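Local coordinates for protein UDP-N-Acetylglucosamine 2-Epimerase (Thermus thermophilus, PDB 1V4V) that probably interconverts UDP-N-acetylglucosamine and UDP-N-acetylmannosamine by epimerising the sugar at C2, as a two-domain homodimeric enzyme of the GT-B type, at residues A181-P192 with L263-A274; L214-A225 with A246-F257. All coordinates share one frame; numbering follows the deposited sequence.

How the contacts relate
Two helix packings, one near the junction of the two domains and one at the periphery of the C-terminal domain, make up this example. Contact 1 sets helix 177-188, which follows the last strand of the N-terminal seven-stranded sheet, across helix 265-273, which leads into strand 275-280 of the six-stranded parallel sheet. Contact 2 lies wholly within the second domain, pairing helices 214-227 and 241-251 beside strands 232-236 and 257-260. Along the chain contact 2 is nested inside the loop that contact 1 closes. Their centres are 24 Å apart, and the nearest atoms, about 10 Å apart, do not touch. Contact 1 thus joins the connection between domains to the C-terminal domain, whereas contact 2 packs neighbouring helices.

Contact 1 (A181-P192 with L263-A274); sequences AVLLAAKLGRLP and LEYGSMAALMRA
Helices 181-188 and 265-273 cross at a right angle (-90°) with their axes only 7.0 Å apart, an approach allowed by small residues: the CA atoms of Ala186 and Ala270 lie 4.1 Å apart, and Gly189 passes beside Gly266. The methyl of Ala269 rests on the backbone of Ala186 and meets the Ala185 and Ala186 methyls. At one end the Tyr265 ring, whose CG lies opposite the backbone nitrogen (chi1 -168°), meets the Ala185 methyl obliquely, CE2 to CB 3.5 Å, while its hydroxyl reaches Val182 CG2. This is a junction of the two-domain GT-B architecture: helix 177-188 follows the N-terminal sheet, and Ala181 and Tyr265 both also touch Thr19 of helix 15-29. Toward the other end, Arg273 bends at chi3 and lays its guanidinium alongside the helix, one face over Ala186 O, with NH1 3.3 Å from Lys187 CA. The NH2-to-Ala186 O approach is too poorly angled for a hydrogen bond; instead, one water links NH1 to Leu183 O, and a second donates to Lys187 O and is weakly bonded by NH2. Past the end of helix 181-188, Arg190 O accepts a hydrogen bond from Ser267 OG (2.9 Å), which lies in the carbonyl plane at a C=O...O angle of 155°. Pro192 CG wedges against both methyls of Leu263, 3.7 Å from CD2, while Leu191 CD2 packs against Leu271 and the Ala274 methyl.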
loop_
_atom_site.group_PDB
_atom_site.type_symbol
_atom_site.label_atom_id
_atom_site.label_comp_id
_atom_site.label_asym_id
_atom_site.label_seq_id
_atom_site.Cartn_x
_atom_site.Cartn_y
_atom_site.Cartn_z
ATOM N N ALA A 181 -21.114 -11.889 -12.954
ATOM C CA ALA A 181 -22.161 -10.909 -12.688
ATOM C C ALA A 181 -23.203 -10.793 -13.795
ATOM O O ALA A 181 -24.401 -10.707 -13.516
ATOM C CB ALA A 181 -21.539 -9.545 -12.417
ATOM N N VAL A 182 -22.754 -10.770 -15.045
ATOM C CA VAL A 182 -23.683 -10.671 -16.164
ATOM C C VAL A 182 -24.565 -11.914 -16.211
ATOM O O VAL A 182 -25.781 -11.811 -16.353
ATOM C CB VAL A 182 -22.938 -10.530 -17.511
ATOM C CG1 VAL A 182 -23.946 -10.369 -18.648
ATOM C CG2 VAL A 182 -22.014 -9.324 -17.466
ATOM N N LEU A 183 -23.949 -13.087 -16.086
ATOM C CA LEU A 183 -24.678 -14.351 -16.103
ATOM C C LEU A 183 -25.731 -14.377 -15.001
ATOM O O LEU A 183 -26.855 -14.841 -15.209
ATOM C CB LEU A 183 -23.714 -15.524 -15.921
ATOM C CG LEU A 183 -22.745 -15.800 -17.073
ATOM C CD1 LEU A 183 -21.719 -16.844 -16.651
ATOM C CD2 LEU A 183 -23.528 -16.280 -18.288
ATOM N N LEU A 184 -25.361 -13.876 -13.826
ATOM C CA LEU A 184 -26.275 -13.829 -12.689
ATOM C C LEU A 184 -27.408 -12.838 -12.954
ATOM O O LEU A 184 -28.580 -13.137 -12.710
ATOM C CB LEU A 184 -25.510 -13.422 -11.424
ATOM C CG LEU A 184 -26.301 -13.257 -10.123
ATOM C CD1 LEU A 184 -27.073 -14.530 -9.815
ATOM C CD2 LEU A 184 -25.338 -12.926 -8.989
ATOM N N ALA A 185 -27.056 -11.659 -13.456
ATOM C CA ALA A 185 -28.045 -10.632 -13.745
ATOM C C ALA A 185 -29.045 -11.132 -14.786
ATOM O O ALA A 185 -30.241 -10.850 -14.693
ATOM C CB ALA A 185 -27.360 -9.366 -14.243
ATOM N N ALA A 186 -28.553 -11.882 -15.768
ATOM C CA ALA A 186 -29.424 -12.404 -16.819
ATOM C C ALA A 186 -30.422 -13.398 -16.241
ATOM O O ALA A 186 -31.603 -13.388 -16.592
ATOM C CB ALA A 186 -28.597 -13.072 -17.901
ATOM N N LYS A 187 -29.936 -14.255 -15.350
ATOM C CA LYS A 187 -30.773 -15.265 -14.719
ATOM C C LYS A 187 -31.835 -14.664 -13.804
ATOM O O LYS A 187 -32.985 -15.101 -13.808
ATOM C CB LYS A 187 -29.898 -16.233 -13.916
ATOM C CG LYS A 187 -30.689 -17.246 -13.106
ATOM C CD LYS A 187 -29.780 -18.132 -12.274
ATOM C CE LYS A 187 -30.601 -19.067 -11.400
ATOM N NZ LYS A 187 -31.517 -18.307 -10.500
ATOM N N LEU A 188 -31.445 -13.664 -13.025
ATOM C CA LEU A 188 -32.358 -13.019 -12.084
ATOM C C LEU A 188 -33.229 -11.944 -12.718
ATOM O O LEU A 188 -34.279 -11.586 -12.180
ATOM C CB LEU A 188 -31.558 -12.404 -10.927
ATOM C CG LEU A 188 -30.705 -13.385 -10.120
ATOM C CD1 LEU A 188 -29.892 -12.627 -9.083
ATOM C CD2 LEU A 188 -31.603 -14.418 -9.454
ATOM N N GLY A 189 -32.797 -11.431 -13.865
ATOM C CA GLY A 189 -33.554 -10.388 -14.529
ATOM C C GLY A 189 -34.752 -10.867 -15.324
ATOM O O GLY A 189 -34.942 -12.064 -15.539
ATOM N N ARG A 190 -35.568 -9.914 -15.759
ATOM C CA ARG A 190 -36.753 -10.208 -16.552
ATOM C C ARG A 190 -36.763 -9.361 -17.813
ATOM O O ARG A 190 -36.480 -8.163 -17.772
ATOM C CB ARG A 190 -38.021 -9.929 -15.746
ATOM C CG ARG A 190 -38.337 -10.983 -14.705
ATOM C CD ARG A 190 -39.570 -10.597 -13.909
ATOM N NE ARG A 190 -39.331 -9.405 -13.101
ATOM C CZ ARG A 190 -40.254 -8.815 -12.349
ATOM N NH1 ARG A 190 -41.488 -9.303 -12.302
ATOM N NH2 ARG A 190 -39.942 -7.740 -11.636
ATOM N N LEU A 191 -37.091 -9.987 -18.935
ATOM C CA LEU A 191 -37.136 -9.270 -20.196
ATOM C C LEU A 191 -38.200 -8.189 -20.164
ATOM O O LEU A 191 -39.103 -8.213 -19.321
ATOM C CB LEU A 191 -37.438 -10.222 -21.355
ATOM C CG LEU A 191 -36.333 -11.164 -21.829
ATOM C CD1 LEU A 191 -36.511 -12.522 -21.179
ATOM C CD2 LEU A 191 -36.408 -11.302 -23.339
ATOM N N PRO A 192 -38.093 -7.209 -21.074
ATOM C CA PRO A 192 -39.067 -6.119 -21.149
ATOM C C PRO A 192 -40.444 -6.734 -21.352
ATOM O O PRO A 192 -40.560 -7.834 -21.890
ATOM C CB PRO A 192 -38.600 -5.329 -22.366
ATOM C CG PRO A 192 -37.113 -5.493 -22.303
ATOM C CD PRO A 192 -36.963 -6.966 -21.991
ATOM N N LEU A 263 -32.808 0.146 -20.466
ATOM C CA LEU A 263 -33.168 -0.916 -19.533
ATOM C C LEU A 263 -32.235 -0.988 -18.330
ATOM O O LEU A 263 -31.127 -0.459 -18.355
ATOM C CB LEU A 263 -33.152 -2.269 -20.257
ATOM C CG LEU A 263 -34.044 -2.443 -21.491
ATOM C CD1 LEU A 263 -33.728 -3.772 -22.160
ATOM C CD2 LEU A 263 -35.504 -2.373 -21.098
ATOM N N GLU A 264 -32.696 -1.653 -17.275
ATOM C CA GLU A 264 -31.892 -1.817 -16.072
ATOM C C GLU A 264 -30.905 -2.948 -16.337
ATOM O O GLU A 264 -31.119 -3.766 -17.232
ATOM C CB GLU A 264 -32.780 -2.163 -14.873
ATOM C CG GLU A 264 -33.876 -1.144 -14.610
ATOM C CD GLU A 264 -34.596 -1.381 -13.295
ATOM O OE1 GLU A 264 -33.940 -1.293 -12.232
ATOM O OE2 GLU A 264 -35.816 -1.651 -13.321
ATOM N N TYR A 265 -29.829 -2.992 -15.560
ATOM C CA TYR A 265 -28.802 -4.016 -15.725
ATOM C C TYR A 265 -29.372 -5.416 -15.963
ATOM O O TYR A 265 -29.053 -6.065 -16.959
ATOM C CB TYR A 265 -27.886 -4.041 -14.499
ATOM C CG TYR A 265 -26.633 -4.868 -14.688
ATOM C CD1 TYR A 265 -25.731 -4.572 -15.709
ATOM C CD2 TYR A 265 -26.342 -5.938 -13.842
ATOM C CE1 TYR A 265 -24.566 -5.319 -15.886
ATOM C CE2 TYR A 265 -25.179 -6.695 -14.006
ATOM C CZ TYR A 265 -24.296 -6.379 -15.031
ATOM O OH TYR A 265 -23.147 -7.117 -15.203
ATOM N N GLY A 266 -30.224 -5.873 -15.051
ATOM C CA GLY A 266 -30.801 -7.198 -15.180
ATOM C C GLY A 266 -31.703 -7.426 -16.380
ATOM O O GLY A 266 -31.612 -8.461 -17.042
ATOM N N SER A 267 -32.582 -6.473 -16.664
ATOM C CA SER A 267 -33.497 -6.618 -17.785
ATOM C C SER A 267 -32.741 -6.661 -19.112
ATOM O O SER A 267 -33.127 -7.386 -20.033
ATOM C CB SER A 267 -34.512 -5.477 -17.797
ATOM O OG SER A 267 -35.487 -5.692 -18.801
HETATM N N MSE A 268 -31.668 -5.882 -19.208
HETATM C CA MSE A 268 -30.865 -5.862 -20.428
HETATM C C MSE A 268 -30.111 -7.177 -20.583
HETATM O O MSE A 268 -30.024 -7.718 -21.681
HETATM C CB MSE A 268 -29.873 -4.695 -20.404
HETATM C CG MSE A 268 -28.893 -4.683 -21.580
HETATM SE SE MSE A 268 -29.747 -4.583 -23.321
HETATM C CE MSE A 268 -29.377 -2.736 -23.733
ATOM N N ALA A 269 -29.563 -7.691 -19.483
ATOM C CA ALA A 269 -28.830 -8.952 -19.532
ATOM C C ALA A 269 -29.757 -10.082 -19.972
ATOM O O ALA A 269 -29.364 -10.956 -20.747
ATOM C CB ALA A 269 -28.229 -9.275 -18.163
ATOM N N ALA A 270 -30.988 -10.061 -19.470
ATOM C CA ALA A 270 -31.967 -11.083 -19.817
ATOM C C ALA A 270 -32.306 -10.999 -21.306
ATOM O O ALA A 270 -32.389 -12.016 -21.991
ATOM C CB ALA A 270 -33.227 -10.907 -18.975
ATOM N N LEU A 271 -32.495 -9.779 -21.801
ATOM C CA LEU A 271 -32.812 -9.574 -23.211
ATOM C C LEU A 271 -31.689 -10.118 -24.091
ATOM O O LEU A 271 -31.933 -10.840 -25.055
ATOM C CB LEU A 271 -33.005 -8.086 -23.495
ATOM C CG LEU A 271 -33.239 -7.688 -24.956
ATOM C CD1 LEU A 271 -34.500 -8.365 -25.496
ATOM C CD2 LEU A 271 -33.367 -6.180 -25.037
HETATM N N MSE A 272 -30.452 -9.761 -23.762
HETATM C CA MSE A 272 -29.319 -10.240 -24.542
HETATM C C MSE A 272 -29.242 -11.760 -24.533
HETATM O O MSE A 272 -29.040 -12.384 -25.577
HETATM C CB MSE A 272 -28.006 -9.658 -24.005
HETATM C CG MSE A 272 -27.833 -8.170 -24.234
HETATM SE SE MSE A 272 -26.024 -7.610 -23.775
HETATM C CE MSE A 272 -26.215 -7.597 -21.860
ATOM N N ARG A 273 -29.401 -12.360 -23.358
ATOM C CA ARG A 273 -29.337 -13.809 -23.241
ATOM C C ARG A 273 -30.388 -14.488 -24.122
ATOM O O ARG A 273 -30.158 -15.577 -24.649
ATOM C CB ARG A 273 -29.527 -14.235 -21.783
ATOM C CG ARG A 273 -29.276 -15.716 -21.548
ATOM C CD ARG A 273 -29.457 -16.096 -20.085
ATOM N NE ARG A 273 -30.847 -15.978 -19.661
ATOM C CZ ARG A 273 -31.305 -16.369 -18.476
ATOM N NH1 ARG A 273 -30.477 -16.906 -17.589
ATOM N NH2 ARG A 273 -32.591 -16.235 -18.184
ATOM N N ALA A 274 -31.534 -13.838 -24.291
ATOM C CA ALA A 274 -32.609 -14.398 -25.113
ATOM C C ALA A 274 -32.459 -14.060 -26.596
ATOM O O ALA A 274 -33.308 -14.429 -27.408
ATOM C CB ALA A 274 -33.960 -13.888 -24.612
HETATM O O HOH W 1 -27.433 -16.828 -17.170
HETATM O O HOH W 2 -34.157 -17.494 -15.362
#

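Contact 2 (L214-A225 with A246-F257); sequences LSDLAQALKRVA and AVFPVLKGVRNF
Val250 fits as a knob into a hole on helix 214-225 formed by Ser215, Ala218, Gln219 and Lys222. The axes of helices 214-225 and 246-251 come within 8.4 Å at a crossing angle of -27°. Val250 CG1, anti to the backbone nitrogen, faces the Ala218 methyl 3.8 Å from that CB. The tight packing continues along the inner side: Leu214 CB meets the Ala246 methyl at 3.7 Å, Leu251 CD2 approaches Ala218 O, and Phe257 turns its ring edge toward Leu221 O and the Ala225 methyl. Leu251 CD2 also lies above one face of that ring, offset toward its rim, so the phenyl is packed from both its face and its edge.

The outer side is looser and bridged by water. Here the bent Gln219 side chain folds back over the outer flank of Val250 and brings NE2 to 3.3 Å from Val250 CG2. One water joins Ser215 OG to Ala246 O. In one of its two modelled conformers Lys222 is extended, its CG 3.9 Å from Val254 CG2, and its NZ then donates to a water that donates to Val250 O. By contrast, past helix 246-251 the link is direct: Asn256 ND2 donates to Ala225 O (2.9 Å), nearly straight at 162° but tilted 34° from the carbonyl plane. The same nitrogen also bonds Leu231 O, so two backbone carbonyls hold the Asn256 amide in its rotation. With strand 232-236 linking the two helices and strand 257-260 following the second, this is the neighbouring-helix packing of successive beta-alpha units in a Rossmann-like domain.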
loop_
_atom_site.group_PDB
_atom_site.type_symbol
_atom_site.label_atom_id
_atom_site.label_comp_id
_atom_site.label_asym_id
_atom_site.label_seq_id
_atom_site.Cartn_x
_atom_site.Cartn_y
_atom_site.Cartn_z
ATOM N N LEU A 214 -25.753 7.992 -36.989
ATOM C CA LEU A 214 -26.926 7.254 -36.525
ATOM C C LEU A 214 -28.057 7.116 -37.526
ATOM O O LEU A 214 -28.646 6.047 -37.637
ATOM C CB LEU A 214 -27.457 7.862 -35.223
ATOM C CG LEU A 214 -26.622 7.567 -33.975
ATOM C CD1 LEU A 214 -27.299 8.190 -32.761
ATOM C CD2 LEU A 214 -26.474 6.061 -33.785
ATOM N N SER A 215 -28.373 8.185 -38.250
ATOM C CA SER A 215 -29.443 8.107 -39.231
ATOM C C SER A 215 -29.077 7.121 -40.343
ATOM O O SER A 215 -29.894 6.287 -40.730
ATOM C CB SER A 215 -29.731 9.488 -39.821
ATOM O OG SER A 215 -30.830 9.425 -40.709
ATOM N N ASP A 216 -27.850 7.218 -40.855
ATOM C CA ASP A 216 -27.387 6.313 -41.910
ATOM C C ASP A 216 -27.346 4.868 -41.396
ATOM O O ASP A 216 -27.751 3.941 -42.097
ATOM C CB ASP A 216 -25.980 6.711 -42.406
ATOM C CG ASP A 216 -25.985 7.952 -43.286
ATOM O OD1 ASP A 216 -27.075 8.437 -43.655
ATOM O OD2 ASP A 216 -24.885 8.444 -43.621
ATOM N N LEU A 217 -26.852 4.675 -40.175
ATOM C CA LEU A 217 -26.773 3.332 -39.605
ATOM C C LEU A 217 -28.169 2.779 -39.315
ATOM O O LEU A 217 -28.420 1.588 -39.483
ATOM C CB LEU A 217 -25.926 3.340 -38.328
ATOM C CG LEU A 217 -24.438 3.630 -38.548
ATOM C CD1 LEU A 217 -23.728 3.794 -37.219
ATOM C CD2 LEU A 217 -23.814 2.494 -39.358
ATOM N N ALA A 218 -29.081 3.646 -38.883
ATOM C CA ALA A 218 -30.444 3.201 -38.610
ATOM C C ALA A 218 -31.083 2.697 -39.898
ATOM O O ALA A 218 -31.791 1.689 -39.891
ATOM C CB ALA A 218 -31.271 4.348 -38.022
ATOM N N GLN A 219 -30.837 3.396 -41.004
ATOM C CA GLN A 219 -31.396 2.987 -42.290
ATOM C C GLN A 219 -30.868 1.611 -42.673
ATOM O O GLN A 219 -31.596 0.792 -43.230
ATOM C CB GLN A 219 -31.038 3.990 -43.393
ATOM C CG GLN A 219 -31.695 5.359 -43.261
ATOM C CD GLN A 219 -33.175 5.351 -43.617
ATOM O OE1 GLN A 219 -33.719 4.341 -44.077
ATOM N NE2 GLN A 219 -33.833 6.490 -43.411
ATOM N N ALA A 220 -29.596 1.359 -42.379
ATOM C CA ALA A 220 -29.002 0.069 -42.700
ATOM C C ALA A 220 -29.688 -1.013 -41.864
ATOM O O ALA A 220 -29.987 -2.102 -42.360
ATOM C CB ALA A 220 -27.493 0.088 -42.405
ATOM N N LEU A 221 -29.943 -0.708 -40.596
ATOM C CA LEU A 221 -30.594 -1.675 -39.717
ATOM C C LEU A 221 -32.045 -1.894 -40.154
ATOM O O LEU A 221 -32.597 -2.983 -39.986
ATOM C CB LEU A 221 -30.531 -1.200 -38.263
ATOM C CG LEU A 221 -29.117 -1.138 -37.668
ATOM C CD1 LEU A 221 -29.193 -0.705 -36.219
ATOM C CD2 LEU A 221 -28.441 -2.498 -37.777
ATOM N N LYS A 222 -32.660 -0.855 -40.714
ATOM C CA LYS A 222 -34.030 -0.974 -41.201
ATOM C C LYS A 222 -34.018 -1.981 -42.355
ATOM O O LYS A 222 -34.910 -2.827 -42.462
ATOM C CB LYS A 222 -34.546 0.384 -41.691
ATOM C CG LYS A 222 -35.928 0.314 -42.345
ATOM C CD LYS A 222 -36.394 1.687 -42.816
ATOM C CE LYS A 222 -37.759 1.607 -43.485
ATOM N NZ LYS A 222 -38.154 2.902 -44.116
ATOM N N ARG A 223 -33.003 -1.895 -43.216
ATOM C CA ARG A 223 -32.885 -2.829 -44.337
ATOM C C ARG A 223 -32.734 -4.254 -43.822
ATOM O O ARG A 223 -33.301 -5.195 -44.385
ATOM C CB ARG A 223 -31.670 -2.502 -45.213
ATOM C CG ARG A 223 -31.844 -1.327 -46.149
ATOM C CD ARG A 223 -30.603 -1.164 -47.026
ATOM N NE ARG A 223 -30.492 -2.213 -48.039
ATOM C CZ ARG A 223 -29.400 -2.431 -48.765
ATOM N NH1 ARG A 223 -28.320 -1.682 -48.585
ATOM N NH2 ARG A 223 -29.387 -3.388 -49.682
ATOM N N VAL A 224 -31.949 -4.416 -42.760
ATOM C CA VAL A 224 -31.749 -5.739 -42.181
ATOM C C VAL A 224 -33.091 -6.272 -41.669
ATOM O O VAL A 224 -33.464 -7.414 -41.938
ATOM C CB VAL A 224 -30.741 -5.700 -40.999
ATOM C CG1 VAL A 224 -30.657 -7.073 -40.338
ATOM C CG2 VAL A 224 -29.358 -5.272 -41.504
ATOM N N ALA A 225 -33.814 -5.438 -40.937
ATOM C CA ALA A 225 -35.104 -5.846 -40.386
ATOM C C ALA A 225 -36.069 -6.278 -41.490
ATOM O O ALA A 225 -36.800 -7.255 -41.343
ATOM C CB ALA A 225 -35.705 -4.707 -39.567
ATOM N N ALA A 246 -32.323 11.219 -34.618
ATOM C CA ALA A 246 -31.720 10.481 -35.717
ATOM C C ALA A 246 -32.382 9.130 -35.971
ATOM O O ALA A 246 -32.699 8.797 -37.109
ATOM C CB ALA A 246 -30.228 10.275 -35.446
ATOM N N VAL A 247 -32.597 8.358 -34.912
ATOM C CA VAL A 247 -33.164 7.018 -35.069
ATOM C C VAL A 247 -34.685 6.868 -35.123
ATOM O O VAL A 247 -35.198 6.038 -35.874
ATOM C CB VAL A 247 -32.599 6.068 -33.985
ATOM C CG1 VAL A 247 -31.084 6.097 -34.038
ATOM C CG2 VAL A 247 -33.079 6.481 -32.605
ATOM N N PHE A 248 -35.414 7.659 -34.343
ATOM C CA PHE A 248 -36.873 7.556 -34.350
ATOM C C PHE A 248 -37.527 7.693 -35.727
ATOM O O PHE A 248 -38.337 6.854 -36.118
ATOM C CB PHE A 248 -37.469 8.582 -33.376
ATOM C CG PHE A 248 -37.629 8.065 -31.975
ATOM C CD1 PHE A 248 -36.675 7.228 -31.410
ATOM C CD2 PHE A 248 -38.734 8.426 -31.212
ATOM C CE1 PHE A 248 -36.819 6.754 -30.107
ATOM C CE2 PHE A 248 -38.888 7.958 -29.907
ATOM C CZ PHE A 248 -37.929 7.122 -29.355
ATOM N N PRO A 249 -37.190 8.748 -36.487
ATOM C CA PRO A 249 -37.810 8.896 -37.808
ATOM C C PRO A 249 -37.564 7.729 -38.769
ATOM O O PRO A 249 -38.355 7.483 -39.684
ATOM C CB PRO A 249 -37.225 10.216 -38.318
ATOM C CG PRO A 249 -35.904 10.295 -37.623
ATOM C CD PRO A 249 -36.248 9.849 -36.226
ATOM N N VAL A 250 -36.474 7.004 -38.550
ATOM C CA VAL A 250 -36.141 5.877 -39.408
ATOM C C VAL A 250 -36.738 4.553 -38.934
ATOM O O VAL A 250 -37.299 3.802 -39.731
ATOM C CB VAL A 250 -34.606 5.684 -39.509
ATOM C CG1 VAL A 250 -34.294 4.445 -40.333
ATOM C CG2 VAL A 250 -33.957 6.923 -40.127
ATOM N N LEU A 251 -36.629 4.280 -37.639
ATOM C CA LEU A 251 -37.098 3.009 -37.102
ATOM C C LEU A 251 -38.514 2.945 -36.541
ATOM O O LEU A 251 -39.034 1.855 -36.333
ATOM C CB LEU A 251 -36.097 2.497 -36.061
ATOM C CG LEU A 251 -34.691 2.242 -36.632
ATOM C CD1 LEU A 251 -33.749 1.798 -35.509
ATOM C CD2 LEU A 251 -34.753 1.186 -37.725
ATOM N N LYS A 252 -39.132 4.095 -36.277
ATOM C CA LYS A 252 -40.512 4.090 -35.788
ATOM C C LYS A 252 -41.367 3.657 -36.964
ATOM O O LYS A 252 -41.200 4.158 -38.075
ATOM C CB LYS A 252 -40.959 5.489 -35.348
ATOM C CG LYS A 252 -40.501 5.894 -33.967
ATOM C CD LYS A 252 -41.189 5.090 -32.885
ATOM C CE LYS A 252 -40.719 5.539 -31.509
ATOM N NZ LYS A 252 -41.360 4.784 -30.400
ATOM N N GLY A 253 -42.283 2.730 -36.733
ATOM C CA GLY A 253 -43.128 2.286 -37.818
ATOM C C GLY A 253 -42.580 1.067 -38.534
ATOM O O GLY A 253 -43.238 0.531 -39.424
ATOM N N VAL A 254 -41.366 0.639 -38.183
ATOM C CA VAL A 254 -40.815 -0.558 -38.811
ATOM C C VAL A 254 -41.440 -1.704 -38.027
ATOM O O VAL A 254 -41.233 -1.830 -36.823
ATOM C CB VAL A 254 -39.273 -0.623 -38.705
ATOM C CG1 VAL A 254 -38.779 -1.965 -39.232
ATOM C CG2 VAL A 254 -38.653 0.518 -39.507
ATOM N N ARG A 255 -42.223 -2.517 -38.726
ATOM C CA ARG A 255 -42.962 -3.633 -38.145
ATOM C C ARG A 255 -42.259 -4.496 -37.099
ATOM O O ARG A 255 -42.817 -4.744 -36.028
ATOM C CB ARG A 255 -43.474 -4.535 -39.275
ATOM C CG ARG A 255 -44.741 -5.302 -38.951
ATOM C CD ARG A 255 -45.119 -6.225 -40.102
ATOM N NE ARG A 255 -44.993 -5.578 -41.409
ATOM C CZ ARG A 255 -45.784 -4.609 -41.863
ATOM N NH1 ARG A 255 -46.785 -4.151 -41.121
ATOM N NH2 ARG A 255 -45.574 -4.093 -43.067
ATOM N N ASN A 256 -41.049 -4.964 -37.404
ATOM C CA ASN A 256 -40.339 -5.835 -36.471
ATOM C C ASN A 256 -39.213 -5.203 -35.652
ATOM O O ASN A 256 -38.301 -5.894 -35.188
ATOM C CB ASN A 256 -39.837 -7.090 -37.199
ATOM C CG ASN A 256 -38.930 -6.771 -38.364
ATOM O OD1 ASN A 256 -39.004 -5.689 -38.948
ATOM N ND2 ASN A 256 -38.078 -7.729 -38.727
ATOM N N PHE A 257 -39.282 -3.889 -35.483
ATOM C CA PHE A 257 -38.326 -3.191 -34.642
ATOM C C PHE A 257 -39.123 -2.716 -33.426
ATOM O O PHE A 257 -40.235 -2.186 -33.563
ATOM C CB PHE A 257 -37.722 -1.973 -35.350
ATOM C CG PHE A 257 -36.222 -2.036 -35.493
ATOM C CD1 PHE A 257 -35.642 -2.422 -36.698
ATOM C CD2 PHE A 257 -35.392 -1.726 -34.417
ATOM C CE1 PHE A 257 -34.253 -2.499 -36.836
ATOM C CE2 PHE A 257 -34.000 -1.798 -34.543
ATOM C CZ PHE A 257 -33.433 -2.186 -35.755
HETATM O O HOH W 3 -32.970 10.313 -39.194
HETATM O O HOH W 4 -38.756 4.408 -41.922
#